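Local coordinates for protein 5-formaminoimidazole-4-carboxamide-1-(Beta)-D-ribofuranosyl 5'-monophosphate synthetase (Thermococcus kodakarensis, PDB 2PBZ) that binds ATP and is probably a carbon-nitrogen bond-forming ligase of purine biosynthesis, acting in the making of IMP, at residues L232-V235 with R236-E240; E120-K123 with P124-Y128; I16-G19 with A20-G24; G68-V71 with A72-I76. All coordinates share one frame; numbering follows the deposited sequence.

Contact 1. Residues L232-V235 with R236-E240; sequences LAFV and RTMRE
M238, a selenomethionine, lays its CG over one face of the F234 ring, one helical turn further along. The methylene sits 3.8 Å from the ring centroid, only 19° off the ring normal, and leans toward the CE2 and CZ side: a CH-pi contact over the face. Selenium follows on the same side but obliquely, with SE 4.7 Å from the centroid of F234, a Met-aromatic contact in its selenium form. Two torsions set this up. The ring of F234 swings beside its own carbonyl carbon (chi1 -171°), forward along the helix, while the chain of M238 folds at chi2 and chi3 rather than running out straight. V235 and R239 pair with the same spacing on another side of the helix, pointing the same way: CG1 of V235 lies 3.6 Å from NH2 of R239, oblique to the guanidinium, and that NH2 also makes a weak hydrogen bond to Y177. Beneath the side chains the i to i+4 ladder runs on; R236 N reaches L232 O at 3.1 Å, and R239 N reaches V235 O at 2.9 Å. Replacing F234 with an alanine would probably leave the CG and selenium of M238 without their aromatic face and open a gap beneath them. All of this lies on helix 224-241, whose buried flank packs against two elements: F234 and M238 touch A105 of helix 99-109, while F234 and V235 rest on strand 249-255, where the rings of F234 and F250 meet with their planes at about 15°.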
loop_
_atom_site.group_PDB
_atom_site.type_symbol
_atom_site.label_atom_id
_atom_site.label_comp_id
_atom_site.label_asym_id
_atom_site.label_seq_id
_atom_site.Cartn_x
_atom_site.Cartn_y
_atom_site.Cartn_z
ATOM N N LEU A 232 -19.568 7.622 -15.064
ATOM C CA LEU A 232 -20.882 8.223 -15.231
ATOM C C LEU A 232 -21.546 7.656 -16.465
ATOM O O LEU A 232 -22.716 7.276 -16.437
ATOM C CB LEU A 232 -20.757 9.736 -15.380
ATOM C CG LEU A 232 -20.878 10.538 -14.089
ATOM C CD1 LEU A 232 -20.799 12.021 -14.417
ATOM C CD2 LEU A 232 -22.212 10.232 -13.414
ATOM N N ALA A 233 -20.784 7.595 -17.549
ATOM C CA ALA A 233 -21.300 7.088 -18.804
ATOM C C ALA A 233 -21.710 5.639 -18.658
ATOM O O ALA A 233 -22.723 5.214 -19.203
ATOM C CB ALA A 233 -20.254 7.225 -19.889
ATOM N N PHE A 234 -20.923 4.874 -17.911
ATOM C CA PHE A 234 -21.225 3.459 -17.720
ATOM C C PHE A 234 -22.579 3.291 -17.029
ATOM O O PHE A 234 -23.376 2.440 -17.408
ATOM C CB PHE A 234 -20.136 2.797 -16.880
ATOM C CG PHE A 234 -20.257 1.310 -16.807
ATOM C CD1 PHE A 234 -19.944 0.515 -17.910
ATOM C CD2 PHE A 234 -20.728 0.696 -15.646
ATOM C CE1 PHE A 234 -20.105 -0.882 -17.857
ATOM C CE2 PHE A 234 -20.892 -0.691 -15.585
ATOM C CZ PHE A 234 -20.581 -1.480 -16.694
ATOM N N VAL A 235 -22.810 4.098 -15.999
ATOM C CA VAL A 235 -24.047 4.045 -15.263
ATOM C C VAL A 235 -25.222 4.344 -16.181
ATOM O O VAL A 235 -26.220 3.625 -16.163
ATOM C CB VAL A 235 -24.037 5.048 -14.107
ATOM C CG1 VAL A 235 -25.392 5.074 -13.423
ATOM C CG2 VAL A 235 -22.957 4.663 -13.124
ATOM N N ARG A 236 -25.091 5.389 -16.995
ATOM C CA ARG A 236 -26.156 5.781 -17.917
ATOM C C ARG A 236 -26.569 4.654 -18.833
ATOM O O ARG A 236 -27.731 4.280 -18.858
ATOM C CB ARG A 236 -25.736 6.983 -18.773
ATOM C CG ARG A 236 -25.088 8.132 -18.008
ATOM C CD ARG A 236 -25.963 8.654 -16.871
ATOM N NE ARG A 236 -26.952 9.635 -17.312
ATOM C CZ ARG A 236 -27.914 10.125 -16.535
ATOM N NH1 ARG A 236 -28.015 9.723 -15.278
ATOM N NH2 ARG A 236 -28.779 11.011 -17.008
ATOM N N THR A 237 -25.625 4.093 -19.578
ATOM C CA THR A 237 -25.978 3.023 -20.501
ATOM C C THR A 237 -26.447 1.742 -19.832
ATOM O O THR A 237 -27.217 0.979 -20.418
ATOM C CB THR A 237 -24.821 2.660 -21.473
ATOM O OG1 THR A 237 -24.342 1.346 -21.168
ATOM C CG2 THR A 237 -23.691 3.667 -21.389
HETATM N N MSE A 238 -25.989 1.491 -18.613
HETATM C CA MSE A 238 -26.406 0.293 -17.910
HETATM C C MSE A 238 -27.826 0.470 -17.428
HETATM O O MSE A 238 -28.562 -0.499 -17.272
HETATM C CB MSE A 238 -25.474 -0.007 -16.735
HETATM C CG MSE A 238 -24.145 -0.609 -17.168
HETATM SE SE MSE A 238 -24.331 -2.159 -18.334
HETATM C CE MSE A 238 -25.509 -3.258 -17.265
ATOM N N ARG A 239 -28.208 1.720 -17.204
ATOM C CA ARG A 239 -29.558 2.044 -16.764
ATOM C C ARG A 239 -30.535 1.716 -17.917
ATOM O O ARG A 239 -31.732 1.524 -17.698
ATOM C CB ARG A 239 -29.634 3.528 -16.383
ATOM C CG ARG A 239 -30.792 3.880 -15.475
ATOM C CD ARG A 239 -30.889 5.384 -15.272
ATOM N NE ARG A 239 -29.744 5.968 -14.566
ATOM C CZ ARG A 239 -29.585 5.962 -13.242
ATOM N NH1 ARG A 239 -30.493 5.390 -12.462
ATOM N NH2 ARG A 239 -28.543 6.571 -12.687
ATOM N N GLU A 240 -29.993 1.639 -19.136
ATOM C CA GLU A 240 -30.755 1.314 -20.345
ATOM C C GLU A 240 -30.636 -0.165 -20.654
ATOM O O GLU A 240 -31.615 -0.907 -20.614
ATOM C CB GLU A 240 -30.208 2.084 -21.540
ATOM C CG GLU A 240 -30.528 3.548 -21.519
ATOM C CD GLU A 240 -32.012 3.793 -21.678
ATOM O OE1 GLU A 240 -32.586 3.414 -22.740
ATOM O OE2 GLU A 240 -32.606 4.360 -20.734
#

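Contact 2. Residues E120-K123 with P124-Y128; sequences EDAK and PDELY
D121 and Y128 make the first of two van der Waals touches here. CB of D121 stands 3.7 Å from CE1 of the Y128 ring, approaching obliquely, and the hydroxyl OH of Y128 comes within 3.1 Å of CA of D121. CG of Y128 lies beside its backbone N (chi1 -62°), and the ring reaches back to D121. The second touch pairs A122 with E126: CB of A122 meets CG of E126 at 3.4 Å, and CB of E126 is close by as well. A bend at chi2 (71°) turns the end of the E126 chain, leaving its OE2 3.6 Å from CB of A122.

These meetings lie in the loop that follows helix 99-109. Neither segment is regular helix or strand up to L127; the chain doubles back here through a cis peptide bond before P124, and enters strand 128-131 of a small antiparallel sheet at Y128. F129, next along that strand, binds ATP.

Polar links are few. No hydrogen bond joins the two segments; within the first, K123 N makes a weak one to OD1 of D121 at 3.2 Å. The carboxylate of E126 forms a long, weak ion pair with R164, itself an ATP-binding residue.

Beyond the loop the Y128 ring packs against V117, V162 and R164, and K123 and P124 touch E150. A serine in place of Y128 would probably open a gap beside D121 and leave this turn of the loop less firmly seated on the sheet. L127 packs on W202 of the second subunit.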
loop_
_atom_site.group_PDB
_atom_site.type_symbol
_atom_site.label_atom_id
_atom_site.label_comp_id
_atom_site.label_asym_id
_atom_site.label_seq_id
_atom_site.Cartn_x
_atom_site.Cartn_y
_atom_site.Cartn_z
ATOM N N GLU A 120 -3.473 -11.896 -37.489
ATOM C CA GLU A 120 -2.991 -10.937 -38.474
ATOM C C GLU A 120 -1.920 -10.156 -37.729
ATOM O O GLU A 120 -1.868 -8.926 -37.789
ATOM C CB GLU A 120 -4.096 -9.973 -38.904
ATOM C CG GLU A 120 -5.297 -10.629 -39.545
ATOM C CD GLU A 120 -6.343 -9.611 -39.934
ATOM O OE1 GLU A 120 -6.062 -8.766 -40.803
ATOM O OE2 GLU A 120 -7.446 -9.651 -39.359
ATOM N N ASP A 121 -1.084 -10.915 -37.023
ATOM C CA ASP A 121 0.028 -10.434 -36.200
ATOM C C ASP A 121 1.064 -9.488 -36.840
ATOM O O ASP A 121 0.761 -8.617 -37.672
ATOM C CB ASP A 121 0.798 -11.643 -35.687
ATOM C CG ASP A 121 1.461 -12.405 -36.824
ATOM O OD1 ASP A 121 2.222 -13.377 -36.563
ATOM O OD2 ASP A 121 1.202 -12.005 -37.995
ATOM N N ALA A 122 2.308 -9.701 -36.417
ATOM C CA ALA A 122 3.451 -8.953 -36.893
ATOM C C ALA A 122 4.682 -9.762 -36.448
ATOM O O ALA A 122 5.751 -9.208 -36.106
ATOM C CB ALA A 122 3.457 -7.558 -36.280
ATOM N N LYS A 123 4.487 -11.081 -36.451
ATOM C CA LYS A 123 5.499 -12.074 -36.096
ATOM C C LYS A 123 6.918 -11.660 -36.507
ATOM O O LYS A 123 7.172 -11.381 -37.686
ATOM C CB LYS A 123 5.147 -13.389 -36.794
ATOM C CG LYS A 123 4.913 -13.215 -38.293
ATOM C CD LYS A 123 4.270 -14.458 -38.932
ATOM C CE LYS A 123 3.825 -14.201 -40.389
ATOM N NZ LYS A 123 4.969 -13.926 -41.320
ATOM N N PRO A 124 7.866 -11.636 -35.551
ATOM C CA PRO A 124 7.694 -11.966 -34.131
ATOM C C PRO A 124 7.819 -10.682 -33.306
ATOM O O PRO A 124 7.468 -9.591 -33.775
ATOM C CB PRO A 124 8.869 -12.896 -33.878
ATOM C CG PRO A 124 9.975 -12.150 -34.600
ATOM C CD PRO A 124 9.306 -11.660 -35.902
ATOM N N ASP A 125 8.359 -10.821 -32.097
ATOM C CA ASP A 125 8.548 -9.680 -31.197
ATOM C C ASP A 125 7.245 -8.873 -31.075
ATOM O O ASP A 125 7.212 -7.794 -30.460
ATOM C CB ASP A 125 9.705 -8.775 -31.696
ATOM C CG ASP A 125 10.233 -7.809 -30.599
ATOM O OD1 ASP A 125 9.549 -6.789 -30.283
ATOM O OD2 ASP A 125 11.334 -8.090 -30.050
ATOM N N GLU A 126 6.181 -9.393 -31.683
ATOM C CA GLU A 126 4.868 -8.778 -31.600
ATOM C C GLU A 126 4.082 -9.792 -30.779
ATOM O O GLU A 126 3.442 -10.696 -31.333
ATOM C CB GLU A 126 4.231 -8.630 -32.980
ATOM C CG GLU A 126 2.922 -7.857 -32.957
ATOM C CD GLU A 126 3.118 -6.377 -32.675
ATOM O OE1 GLU A 126 3.830 -6.051 -31.689
ATOM O OE2 GLU A 126 2.569 -5.544 -33.435
ATOM N N LEU A 127 4.176 -9.677 -29.456
ATOM C CA LEU A 127 3.450 -10.583 -28.579
ATOM C C LEU A 127 2.023 -10.109 -28.371
ATOM O O LEU A 127 1.702 -8.934 -28.580
ATOM C CB LEU A 127 4.162 -10.712 -27.232
ATOM C CG LEU A 127 5.088 -9.564 -26.824
ATOM C CD1 LEU A 127 4.334 -8.228 -26.827
ATOM C CD2 LEU A 127 5.670 -9.873 -25.451
ATOM N N TYR A 128 1.165 -11.038 -27.971
ATOM C CA TYR A 128 -0.236 -10.720 -27.739
ATOM C C TYR A 128 -0.743 -11.393 -26.466
ATOM O O TYR A 128 -0.140 -12.344 -25.972
ATOM C CB TYR A 128 -1.079 -11.167 -28.935
ATOM C CG TYR A 128 -0.717 -10.471 -30.221
ATOM C CD1 TYR A 128 0.273 -10.970 -31.063
ATOM C CD2 TYR A 128 -1.379 -9.312 -30.606
ATOM C CE1 TYR A 128 0.581 -10.318 -32.271
ATOM C CE2 TYR A 128 -1.072 -8.663 -31.802
ATOM C CZ TYR A 128 -0.102 -9.169 -32.623
ATOM O OH TYR A 128 0.157 -8.538 -33.809
#

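Contact 3. Residues I16-G19 with A20-G24; sequences ILLG and AKKEG
L18 and K22 run side by side along helix 13-22, one turn apart, with CD1 of L18 4.0 Å from CD of K22 and NZ little further off. At L18 the first torsion (172°) carries CG over to the carbonyl side, toward the turn that holds K22. K22 is less regular: its chi1 of -135° lies off the staggered positions, and bends at chi2 and chi4 fold the aliphatic chain back along L18 instead of letting it extend. Its CB also sits 3.1 Å from L18 O. K21 takes the opposite course, with its chain leading away after CB passes 3.5 Å from L17 O.

The side chain of E23 sets out on the backbone-N side and bends at chi2, CG brushing G19 O. Its carboxylate makes salt bridges from OE2 to R296 and R292 of helix 290-302, tying the end of this helix to that one.

The backbone ladder weakens toward the same end. K21 N to L17 O, at 2.9 Å and 173°, is nearly straight, whereas E23 N to G19 O at 3.1 Å is weak, and E23 is the first residue to leave helical angles. L18 and K22 also pack on the third subunit, against E281 and G285 of that chain. I16, A20 and L17 face strands 5-8 and 27-31: this is the crossover helix of a beta-alpha-beta unit, consistent with a Rossmann-like N-terminal region.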
loop_
_atom_site.group_PDB
_atom_site.type_symbol
_atom_site.label_atom_id
_atom_site.label_comp_id
_atom_site.label_asym_id
_atom_site.label_seq_id
_atom_site.Cartn_x
_atom_site.Cartn_y
_atom_site.Cartn_z
ATOM N N ILE A 16 -16.995 -7.516 3.495
ATOM C CA ILE A 16 -18.448 -7.413 3.514
ATOM C C ILE A 16 -19.055 -7.556 4.909
ATOM O O ILE A 16 -19.806 -6.681 5.345
ATOM C CB ILE A 16 -19.085 -8.466 2.573
ATOM C CG1 ILE A 16 -18.746 -8.136 1.123
ATOM C CG2 ILE A 16 -20.600 -8.511 2.779
ATOM C CD1 ILE A 16 -19.153 -9.194 0.143
ATOM N N LEU A 17 -18.730 -8.650 5.606
ATOM C CA LEU A 17 -19.261 -8.885 6.953
ATOM C C LEU A 17 -18.793 -7.857 7.984
ATOM O O LEU A 17 -19.572 -7.418 8.815
ATOM C CB LEU A 17 -18.913 -10.298 7.426
ATOM C CG LEU A 17 -19.480 -11.470 6.608
ATOM C CD1 LEU A 17 -19.176 -12.788 7.298
ATOM C CD2 LEU A 17 -20.976 -11.314 6.440
ATOM N N LEU A 18 -17.527 -7.464 7.928
ATOM C CA LEU A 18 -17.015 -6.484 8.868
ATOM C C LEU A 18 -17.768 -5.178 8.672
ATOM O O LEU A 18 -18.137 -4.518 9.634
ATOM C CB LEU A 18 -15.507 -6.276 8.664
ATOM C CG LEU A 18 -14.800 -5.150 9.433
ATOM C CD1 LEU A 18 -15.065 -5.270 10.922
ATOM C CD2 LEU A 18 -13.308 -5.203 9.159
ATOM N N GLY A 19 -17.999 -4.810 7.420
ATOM C CA GLY A 19 -18.712 -3.578 7.132
ATOM C C GLY A 19 -20.159 -3.629 7.586
ATOM O O GLY A 19 -20.727 -2.621 7.985
ATOM N N ALA A 20 -20.763 -4.803 7.524
ATOM C CA ALA A 20 -22.142 -4.961 7.947
ATOM C C ALA A 20 -22.237 -4.881 9.469
ATOM O O ALA A 20 -23.074 -4.162 10.010
ATOM C CB ALA A 20 -22.679 -6.287 7.450
ATOM N N LYS A 21 -21.372 -5.617 10.159
ATOM C CA LYS A 21 -21.364 -5.619 11.611
ATOM C C LYS A 21 -21.006 -4.214 12.080
ATOM O O LYS A 21 -21.327 -3.822 13.196
ATOM C CB LYS A 21 -20.344 -6.641 12.131
ATOM C CG LYS A 21 -20.046 -6.548 13.637
ATOM C CD LYS A 21 -18.576 -6.959 13.956
ATOM C CE LYS A 21 -18.085 -6.452 15.336
ATOM N NZ LYS A 21 -16.622 -6.709 15.578
ATOM N N LYS A 22 -20.343 -3.452 11.213
ATOM C CA LYS A 22 -19.939 -2.085 11.538
ATOM C C LYS A 22 -21.123 -1.135 11.436
ATOM O O LYS A 22 -21.215 -0.160 12.180
ATOM C CB LYS A 22 -18.834 -1.621 10.590
ATOM C CG LYS A 22 -17.674 -0.908 11.257
ATOM C CD LYS A 22 -16.867 -1.857 12.107
ATOM C CE LYS A 22 -15.503 -1.269 12.462
ATOM N NZ LYS A 22 -14.577 -1.197 11.267
ATOM N N GLU A 23 -22.029 -1.424 10.511
ATOM C CA GLU A 23 -23.213 -0.598 10.321
ATOM C C GLU A 23 -24.351 -1.069 11.213
ATOM O O GLU A 23 -25.493 -0.636 11.065
ATOM C CB GLU A 23 -23.651 -0.626 8.859
ATOM C CG GLU A 23 -22.753 0.172 7.935
ATOM C CD GLU A 23 -22.716 1.631 8.309
ATOM O OE1 GLU A 23 -23.807 2.226 8.420
ATOM O OE2 GLU A 23 -21.608 2.187 8.493
ATOM N N GLY A 24 -24.025 -1.969 12.134
ATOM C CA GLY A 24 -25.022 -2.475 13.061
ATOM C C GLY A 24 -25.871 -3.642 12.601
ATOM O O GLY A 24 -26.755 -4.087 13.340
#

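Contact 4. Residues G68-V71 with A72-I76; sequences GSFV and AYLGI
S69 and Y73 meet a turn apart, where CB of S69 lies 3.5 Å from CD1 of the Y73 ring and nearly as close to CE1. The ring also passes the S69 carbonyl obliquely, with CD1 of Y73 3.4 Å from S69 O. A first torsion of -85° keeps CG of Y73 on the backbone-N side, and the ring lies back along the chain at S69. Next to this pair F70 and L74 point the same way, and CD2 of F70 touches CD1 of L74 at 4.0 Å. V71 and I76 form the third pair: their side chains cross obliquely, CG1 to CG1 at 3.7 Å. The branch of V71 that does the touching lies beside the carbonyl carbon (chi1 176°), facing the direction in which the chain goes on.

What positions these side chains is a single short helical turn. Its backbone bonds are all weak: Y73 N to S69 O at 2.8 Å, and L74 N to F70 O at 2.7 Å with a strongly bent N-H angle of 126°. At L74 the chain leaves helical angles and straightens, and G75 then takes the N-cap position of helix 76-80, which is how I76 comes to lie against V71.

Further out, OG of S69 is hydrogen-bonded to OG of S10, and F70 is buried among T7 and I8 of strand 5-8, I79, and the ring of H67 edge-to-face. The whole is a helix-to-helix junction, 70-73 into 76-80, set against the first strand of the parallel sheet in what is probably a Rossmann-like N-terminal region.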
loop_
_atom_site.group_PDB
_atom_site.type_symbol
_atom_site.label_atom_id
_atom_site.label_comp_id
_atom_site.label_asym_id
_atom_site.label_seq_id
_atom_site.Cartn_x
_atom_site.Cartn_y
_atom_site.Cartn_z
ATOM N N GLY A 68 -17.368 -11.987 -6.377
ATOM C CA GLY A 68 -16.786 -12.753 -7.471
ATOM C C GLY A 68 -16.777 -14.269 -7.438
ATOM O O GLY A 68 -16.155 -14.887 -8.286
ATOM N N SER A 69 -17.458 -14.886 -6.484
ATOM C CA SER A 69 -17.461 -16.348 -6.405
ATOM C C SER A 69 -18.825 -16.927 -6.705
ATOM O O SER A 69 -18.941 -18.099 -7.061
ATOM C CB SER A 69 -17.023 -16.822 -5.007
ATOM O OG SER A 69 -15.662 -16.518 -4.739
ATOM N N PHE A 70 -19.854 -16.096 -6.572
ATOM C CA PHE A 70 -21.228 -16.533 -6.789
ATOM C C PHE A 70 -21.555 -17.302 -8.060
ATOM O O PHE A 70 -22.326 -18.246 -8.024
ATOM C CB PHE A 70 -22.172 -15.349 -6.644
ATOM C CG PHE A 70 -22.482 -15.020 -5.226
ATOM C CD1 PHE A 70 -21.461 -14.699 -4.334
ATOM C CD2 PHE A 70 -23.783 -15.107 -4.751
ATOM C CE1 PHE A 70 -21.734 -14.476 -2.985
ATOM C CE2 PHE A 70 -24.072 -14.886 -3.403
ATOM C CZ PHE A 70 -23.049 -14.571 -2.518
ATOM N N VAL A 71 -20.979 -16.912 -9.184
ATOM C CA VAL A 71 -21.274 -17.630 -10.416
ATOM C C VAL A 71 -20.478 -18.932 -10.462
ATOM O O VAL A 71 -20.927 -19.939 -11.022
ATOM C CB VAL A 71 -20.945 -16.767 -11.653
ATOM C CG1 VAL A 71 -21.171 -17.577 -12.933
ATOM C CG2 VAL A 71 -21.813 -15.500 -11.640
ATOM N N ALA A 72 -19.299 -18.908 -9.858
ATOM C CA ALA A 72 -18.453 -20.082 -9.842
ATOM C C ALA A 72 -19.013 -21.113 -8.849
ATOM O O ALA A 72 -18.718 -22.304 -8.946
ATOM C CB ALA A 72 -17.021 -19.678 -9.471
ATOM N N TYR A 73 -19.828 -20.645 -7.906
ATOM C CA TYR A 73 -20.443 -21.515 -6.893
ATOM C C TYR A 73 -21.894 -21.796 -7.263
ATOM O O TYR A 73 -22.481 -22.789 -6.831
ATOM C CB TYR A 73 -20.441 -20.850 -5.514
ATOM C CG TYR A 73 -19.178 -21.015 -4.698
ATOM C CD1 TYR A 73 -18.462 -19.907 -4.271
ATOM C CD2 TYR A 73 -18.732 -22.280 -4.303
ATOM C CE1 TYR A 73 -17.326 -20.044 -3.469
ATOM C CE2 TYR A 73 -17.588 -22.433 -3.493
ATOM C CZ TYR A 73 -16.892 -21.304 -3.080
ATOM O OH TYR A 73 -15.779 -21.419 -2.269
ATOM N N LEU A 74 -22.472 -20.901 -8.050
ATOM C CA LEU A 74 -23.858 -21.033 -8.466
ATOM C C LEU A 74 -23.961 -20.497 -9.894
ATOM O O LEU A 74 -23.381 -19.448 -10.219
ATOM C CB LEU A 74 -24.756 -20.199 -7.547
ATOM C CG LEU A 74 -24.326 -20.082 -6.086
ATOM C CD1 LEU A 74 -24.958 -18.843 -5.465
ATOM C CD2 LEU A 74 -24.692 -21.354 -5.326
ATOM N N GLY A 75 -24.690 -21.194 -10.754
ATOM C CA GLY A 75 -24.805 -20.693 -12.111
ATOM C C GLY A 75 -25.469 -19.327 -12.157
ATOM O O GLY A 75 -26.003 -18.845 -11.156
ATOM N N ILE A 76 -25.439 -18.705 -13.332
ATOM C CA ILE A 76 -26.062 -17.398 -13.534
ATOM C C ILE A 76 -27.589 -17.544 -13.511
ATOM O O ILE A 76 -28.311 -16.643 -13.049
ATOM C CB ILE A 76 -25.631 -16.811 -14.882
ATOM C CG1 ILE A 76 -24.110 -16.933 -15.017
ATOM C CG2 ILE A 76 -26.063 -15.364 -14.977
ATOM C CD1 ILE A 76 -23.541 -16.346 -16.308
#

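How the contacts relate
From the N terminus the contacts come in the order 3, 4, 2, 1, each closing before the next opens, so none nest or cross; each bridges only neighbouring turns or a single loop. Contact 3 lies on the crossover helix between strands 5-8 and 27-31, and contact 4, about 7 Å away at the nearest atoms, packs on the same strand 5-8. Contact 2 doubles the chain back into strand 128-131 on the far side of the chain's centre from contact 3, with centres about 49 Å apart. Contact 1, on helix 224-241, joins helix 99-109 to the five-stranded antiparallel sheet, so it ties the earlier part of the chain to the later one.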